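Long-range contact in tail spike protein gp49 (Pseudomonas phage LKA1, PDB 4RU4), which is a trimeric phage tailspike that probably cleaves the O-specific polysaccharide of its Pseudomonas host as a lyase during entry: residues L224-V238 with Y247-I261. Sequence-based numbering, arbitrary orientation.
Sequences LVEAVVSPRVDDVTV and YFARCYDAKITNSNI. With EDO (1,2-ethanediol), chain S.
R232 and D253 join two neighbouring turns of the parallel beta-helix, and the arginine can be followed atom by atom. Its CB leaves strand 232-234 on the face shared with K255; CG stands beside the backbone N (chi1 -66°), and a bend at chi2 turns the chain toward the corner at D253. From CD the chain runs on extended through chi3 to NE. The guanidinium then lies with the K255 aliphatic chain over one face, K255 CD lying 4.0 Å above the R232 guanidinium plane, over its centre. NH1 donates to P231 O and, with R232 NH1 to D253 O at 2.8 Å, nearly in line with that carbonyl. R232 NH2 donates to D253 OD2 at 2.8 Å, an almost straight bond in the guanidinium plane. It arrives on the syn side, 29° out of the carboxylate plane, whereas S230 OG takes the anti lone pair of the same OD2. K255 NZ binds D253 OD1 at 3.0 Å. N260 of the second subunit adds weak hydrogen bonds to this cluster.

Further along, D234 OD1 accepts from T257 OG1 (2.7 Å) and N258 ND2 (2.6 Å). On the opposite, inward face, V233 CG2 reaches the F248 ring edge, 3.7 Å from F248 CZ, and A254 CB covers one ring face. V233 N to K255 O (2.9 Å) is one of the backbone bonds joining parallel strands 232-234 and 254-257. Bound through both oxygens, D253 probably offsets part of the R232/K255 repulsion at this subunit interface.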
loop_
_atom_site.group_PDB
_atom_site.type_symbol
_atom_site.label_atom_id
_atom_site.label_comp_id
_atom_site.label_asym_id
_atom_site.label_seq_id
_atom_site.Cartn_x
_atom_site.Cartn_y
_atom_site.Cartn_z
ATOM N N LEU B 224 14.933 1.643 26.219
ATOM C CA LEU B 224 16.072 1.110 25.466
ATOM C C LEU B 224 15.987 -0.412 25.479
ATOM O O LEU B 224 15.902 -0.999 26.540
ATOM C CB LEU B 224 17.396 1.495 26.137
ATOM C CG LEU B 224 18.613 0.809 25.510
ATOM C CD1 LEU B 224 18.838 1.264 24.075
ATOM C CD2 LEU B 224 19.869 1.056 26.370
ATOM N N VAL B 225 16.032 -1.045 24.313
ATOM C CA VAL B 225 16.085 -2.506 24.239
ATOM C C VAL B 225 17.271 -2.793 23.323
ATOM O O VAL B 225 17.326 -2.297 22.199
ATOM C CB VAL B 225 14.775 -3.140 23.657
ATOM C CG1 VAL B 225 14.918 -4.657 23.553
ATOM C CG2 VAL B 225 13.541 -2.751 24.489
ATOM N N GLU B 226 18.239 -3.551 23.814
ATOM C CA GLU B 226 19.490 -3.729 23.090
ATOM C C GLU B 226 19.841 -5.227 22.992
ATOM O O GLU B 226 19.713 -5.955 23.977
ATOM C CB GLU B 226 20.617 -2.956 23.788
ATOM C CG GLU B 226 22.011 -3.182 23.159
ATOM C CD GLU B 226 23.069 -2.214 23.691
ATOM O OE1 GLU B 226 22.722 -1.341 24.529
ATOM O OE2 GLU B 226 24.248 -2.337 23.264
ATOM N N ALA B 227 20.269 -5.667 21.808
ATOM C CA ALA B 227 20.702 -7.056 21.578
ATOM C C ALA B 227 19.655 -8.084 21.987
ATOM O O ALA B 227 19.954 -9.035 22.736
ATOM C CB ALA B 227 22.071 -7.342 22.276
ATOM N N VAL B 228 18.431 -7.922 21.472
ATOM C CA VAL B 228 17.366 -8.848 21.798
ATOM C C VAL B 228 16.673 -9.328 20.512
ATOM O O VAL B 228 16.480 -8.538 19.569
ATOM C CB VAL B 228 16.334 -8.185 22.746
ATOM C CG1 VAL B 228 15.129 -9.098 22.986
ATOM C CG2 VAL B 228 16.991 -7.782 24.089
ATOM N N VAL B 229 16.293 -10.605 20.489
ATOM C CA VAL B 229 15.518 -11.195 19.399
ATOM C C VAL B 229 14.017 -11.025 19.643
ATOM O O VAL B 229 13.502 -11.453 20.678
ATOM C CB VAL B 229 15.859 -12.707 19.218
ATOM C CG1 VAL B 229 14.900 -13.390 18.190
ATOM C CG2 VAL B 229 17.370 -12.911 18.831
ATOM N N SER B 230 13.336 -10.390 18.681
ATOM C CA SER B 230 11.886 -10.164 18.687
ATOM C C SER B 230 11.313 -9.481 19.940
ATOM O O SER B 230 10.278 -9.925 20.489
ATOM C CB SER B 230 11.129 -11.453 18.386
ATOM O OG SER B 230 11.514 -11.942 17.105
ATOM N N PRO B 231 11.954 -8.381 20.375
ATOM C CA PRO B 231 11.276 -7.655 21.455
ATOM C C PRO B 231 9.992 -7.023 20.939
ATOM O O PRO B 231 9.857 -6.739 19.739
ATOM C CB PRO B 231 12.288 -6.576 21.848
ATOM C CG PRO B 231 13.053 -6.299 20.557
ATOM C CD PRO B 231 13.122 -7.650 19.843
ATOM N N ARG B 232 9.052 -6.792 21.857
ATOM C CA ARG B 232 7.727 -6.286 21.513
ATOM C C ARG B 232 7.395 -5.086 22.373
ATOM O O ARG B 232 7.559 -5.131 23.602
ATOM C CB ARG B 232 6.692 -7.393 21.757
ATOM C CG ARG B 232 6.849 -8.599 20.815
ATOM C CD ARG B 232 6.489 -8.178 19.408
ATOM N NE ARG B 232 6.617 -9.228 18.395
ATOM C CZ ARG B 232 7.693 -9.395 17.619
ATOM N NH1 ARG B 232 8.767 -8.616 17.791
ATOM N NH2 ARG B 232 7.705 -10.370 16.700
ATOM N N VAL B 233 6.978 -3.986 21.746
ATOM C CA VAL B 233 6.472 -2.811 22.486
ATOM C C VAL B 233 5.110 -2.491 21.877
ATOM O O VAL B 233 4.999 -2.336 20.650
ATOM C CB VAL B 233 7.408 -1.592 22.345
ATOM C CG1 VAL B 233 6.830 -0.364 23.099
ATOM C CG2 VAL B 233 8.822 -1.922 22.855
ATOM N N ASP B 234 4.058 -2.444 22.694
ATOM C CA ASP B 234 2.716 -2.306 22.135
ATOM C C ASP B 234 1.872 -1.443 23.058
ATOM O O ASP B 234 1.976 -1.560 24.286
ATOM C CB ASP B 234 2.065 -3.683 21.962
ATOM C CG ASP B 234 0.643 -3.593 21.426
ATOM O OD1 ASP B 234 0.429 -2.955 20.369
ATOM O OD2 ASP B 234 -0.271 -4.132 22.083
ATOM N N ASP B 235 1.092 -0.546 22.466
ATOM C CA ASP B 235 0.124 0.234 23.222
ATOM C C ASP B 235 0.826 1.046 24.326
ATOM O O ASP B 235 0.339 1.123 25.443
ATOM C CB ASP B 235 -0.928 -0.742 23.795
ATOM C CG ASP B 235 -2.102 -0.046 24.445
ATOM O OD1 ASP B 235 -2.459 1.065 23.994
ATOM O OD2 ASP B 235 -2.672 -0.626 25.409
ATOM N N VAL B 236 1.974 1.654 24.026
ATOM C CA VAL B 236 2.627 2.481 25.035
ATOM C C VAL B 236 2.521 3.954 24.694
ATOM O O VAL B 236 2.404 4.334 23.522
ATOM C CB VAL B 236 4.116 2.121 25.331
ATOM C CG1 VAL B 236 4.264 0.633 25.712
ATOM C CG2 VAL B 236 5.018 2.511 24.168
ATOM N N THR B 237 2.563 4.775 25.726
ATOM C CA THR B 237 2.654 6.208 25.541
ATOM C C THR B 237 3.984 6.666 26.141
ATOM O O THR B 237 4.279 6.342 27.272
ATOM C CB THR B 237 1.469 6.929 26.212
ATOM O OG1 THR B 237 0.251 6.460 25.624
ATOM C CG2 THR B 237 1.563 8.446 25.982
ATOM N N VAL B 238 4.809 7.379 25.379
ATOM C CA VAL B 238 6.086 7.827 25.931
ATOM C C VAL B 238 6.270 9.303 25.639
ATOM O O VAL B 238 6.112 9.728 24.500
ATOM C CB VAL B 238 7.265 7.051 25.311
ATOM C CG1 VAL B 238 8.593 7.519 25.926
ATOM C CG2 VAL B 238 7.077 5.510 25.494
ATOM N N TYR B 247 14.475 3.483 21.804
ATOM C CA TYR B 247 15.698 3.164 21.083
ATOM C C TYR B 247 15.866 1.662 21.064
ATOM O O TYR B 247 16.070 1.059 22.109
ATOM C CB TYR B 247 16.893 3.817 21.788
ATOM C CG TYR B 247 18.221 3.785 21.041
ATOM C CD1 TYR B 247 18.504 2.817 20.088
ATOM C CD2 TYR B 247 19.184 4.746 21.292
ATOM C CE1 TYR B 247 19.726 2.796 19.405
ATOM C CE2 TYR B 247 20.398 4.743 20.620
ATOM C CZ TYR B 247 20.663 3.760 19.679
ATOM O OH TYR B 247 21.877 3.763 19.018
ATOM N N PHE B 248 15.792 1.071 19.868
ATOM C CA PHE B 248 16.131 -0.323 19.665
ATOM C C PHE B 248 17.560 -0.379 19.108
ATOM O O PHE B 248 17.849 0.237 18.073
ATOM C CB PHE B 248 15.185 -0.992 18.656
ATOM C CG PHE B 248 13.757 -1.140 19.143
ATOM C CD1 PHE B 248 13.432 -2.065 20.111
ATOM C CD2 PHE B 248 12.744 -0.386 18.578
ATOM C CE1 PHE B 248 12.112 -2.219 20.563
ATOM C CE2 PHE B 248 11.404 -0.530 19.001
ATOM C CZ PHE B 248 11.090 -1.460 19.985
ATOM N N ALA B 249 18.445 -1.115 19.784
ATOM C CA ALA B 249 19.849 -1.195 19.359
ATOM C C ALA B 249 20.187 -2.663 19.123
ATOM O O ALA B 249 20.013 -3.483 20.025
ATOM C CB ALA B 249 20.777 -0.599 20.421
ATOM N N ARG B 250 20.684 -2.986 17.933
ATOM C CA ARG B 250 21.096 -4.355 17.644
ATOM C C ARG B 250 20.003 -5.380 17.944
ATOM O O ARG B 250 20.284 -6.432 18.522
ATOM C CB ARG B 250 22.374 -4.717 18.433
ATOM C CG ARG B 250 23.663 -4.277 17.744
ATOM C CD ARG B 250 24.856 -4.409 18.686
ATOM N NE ARG B 250 24.777 -3.424 19.762
ATOM C CZ ARG B 250 25.128 -2.153 19.618
ATOM N NH1 ARG B 250 25.579 -1.724 18.439
ATOM N NH2 ARG B 250 25.010 -1.303 20.627
ATOM N N CYS B 251 18.763 -5.070 17.564
ATOM C CA CYS B 251 17.670 -6.005 17.756
ATOM C C CYS B 251 17.292 -6.635 16.433
ATOM O O CYS B 251 17.355 -5.991 15.389
ATOM C CB CYS B 251 16.422 -5.319 18.331
ATOM S SG CYS B 251 16.652 -4.753 20.037
ATOM N N TYR B 252 16.846 -7.871 16.509
ATOM C CA TYR B 252 16.345 -8.610 15.350
ATOM C C TYR B 252 14.841 -8.669 15.504
ATOM O O TYR B 252 14.360 -9.129 16.548
ATOM C CB TYR B 252 16.899 -10.027 15.377
ATOM C CG TYR B 252 16.588 -10.840 14.133
ATOM C CD1 TYR B 252 17.110 -10.473 12.899
ATOM C CD2 TYR B 252 15.770 -11.971 14.202
ATOM C CE1 TYR B 252 16.836 -11.224 11.751
ATOM C CE2 TYR B 252 15.497 -12.731 13.075
ATOM C CZ TYR B 252 16.038 -12.353 11.845
ATOM O OH TYR B 252 15.755 -13.103 10.713
ATOM N N ASP B 253 14.106 -8.171 14.506
ATOM C CA ASP B 253 12.639 -8.226 14.509
ATOM C C ASP B 253 12.028 -7.461 15.701
ATOM O O ASP B 253 11.065 -7.922 16.330
ATOM C CB ASP B 253 12.143 -9.691 14.477
ATOM C CG ASP B 253 10.608 -9.802 14.485
ATOM O OD1 ASP B 253 9.971 -9.019 13.764
ATOM O OD2 ASP B 253 10.044 -10.655 15.227
ATOM N N ALA B 254 12.593 -6.301 16.025
ATOM C CA ALA B 254 11.966 -5.436 17.019
ATOM C C ALA B 254 10.683 -4.878 16.417
ATOM O O ALA B 254 10.702 -4.354 15.307
ATOM C CB ALA B 254 12.897 -4.299 17.389
ATOM N N LYS B 255 9.566 -4.969 17.145
ATOM C CA LYS B 255 8.332 -4.353 16.658
ATOM C C LYS B 255 7.739 -3.419 17.710
ATOM O O LYS B 255 7.515 -3.836 18.850
ATOM C CB LYS B 255 7.306 -5.416 16.271
ATOM C CG LYS B 255 7.656 -6.186 14.983
ATOM C CD LYS B 255 6.502 -7.083 14.529
ATOM C CE LYS B 255 6.791 -7.666 13.156
ATOM N NZ LYS B 255 7.020 -9.113 13.235
ATOM N N ILE B 256 7.471 -2.173 17.321
ATOM C CA ILE B 256 6.685 -1.279 18.166
ATOM C C ILE B 256 5.380 -0.977 17.446
ATOM O O ILE B 256 5.392 -0.574 16.273
ATOM C CB ILE B 256 7.402 0.011 18.532
ATOM C CG1 ILE B 256 6.458 0.935 19.334
ATOM C CG2 ILE B 256 7.931 0.766 17.281
ATOM C CD1 ILE B 256 7.222 1.989 20.143
ATOM N N THR B 257 4.258 -1.178 18.136
ATOM C CA THR B 257 2.938 -1.075 17.484
ATOM C C THR B 257 1.961 -0.245 18.333
ATOM O O THR B 257 2.047 -0.237 19.571
ATOM C CB THR B 257 2.321 -2.475 17.274
ATOM O OG1 THR B 257 2.389 -3.208 18.516
ATOM C CG2 THR B 257 3.096 -3.249 16.187
ATOM N N ASN B 258 1.018 0.429 17.674
ATOM C CA ASN B 258 -0.106 1.056 18.405
ATOM C C ASN B 258 0.317 2.017 19.541
ATOM O O ASN B 258 -0.362 2.128 20.579
ATOM C CB ASN B 258 -1.004 -0.050 18.954
ATOM C CG ASN B 258 -1.263 -1.154 17.920
ATOM O OD1 ASN B 258 -1.624 -0.859 16.782
ATOM N ND2 ASN B 258 -1.049 -2.427 18.307
ATOM N N SER B 259 1.424 2.728 19.337
ATOM C CA SER B 259 2.027 3.522 20.409
ATOM C C SER B 259 2.080 5.009 20.065
ATOM O O SER B 259 2.106 5.376 18.894
ATOM C CB SER B 259 3.431 2.981 20.748
ATOM O OG SER B 259 3.304 1.624 21.148
ATOM N N ASN B 260 2.096 5.850 21.088
ATOM C CA ASN B 260 2.201 7.294 20.897
ATOM C C ASN B 260 3.486 7.753 21.555
ATOM O O ASN B 260 3.621 7.684 22.764
ATOM C CB ASN B 260 0.999 8.043 21.489
ATOM C CG ASN B 260 -0.234 7.980 20.573
ATOM O OD1 ASN B 260 -0.399 7.022 19.822
ATOM N ND2 ASN B 260 -1.073 9.012 20.612
ATOM N N ILE B 261 4.414 8.231 20.740
ATOM C CA ILE B 261 5.733 8.596 21.211
ATOM C C ILE B 261 5.975 10.067 20.901
ATOM O O ILE B 261 5.798 10.513 19.751
ATOM C CB ILE B 261 6.834 7.790 20.492
ATOM C CG1 ILE B 261 6.518 6.274 20.484
ATOM C CG2 ILE B 261 8.199 8.097 21.149
ATOM C CD1 ILE B 261 6.309 5.677 21.894
HETATM C C1 EDO S . -0.881 4.792 22.580
HETATM O O1 EDO S . -1.643 4.453 21.419
HETATM C C2 EDO S . -1.795 4.852 23.787
HETATM O O2 EDO S . -2.628 3.703 23.759
HETATM O O HOH W 1 25.089 -4.956 22.391
HETATM O O HOH W 2 5.047 -10.578 14.681
HETATM O O HOH W 3 -3.207 1.702 21.471
#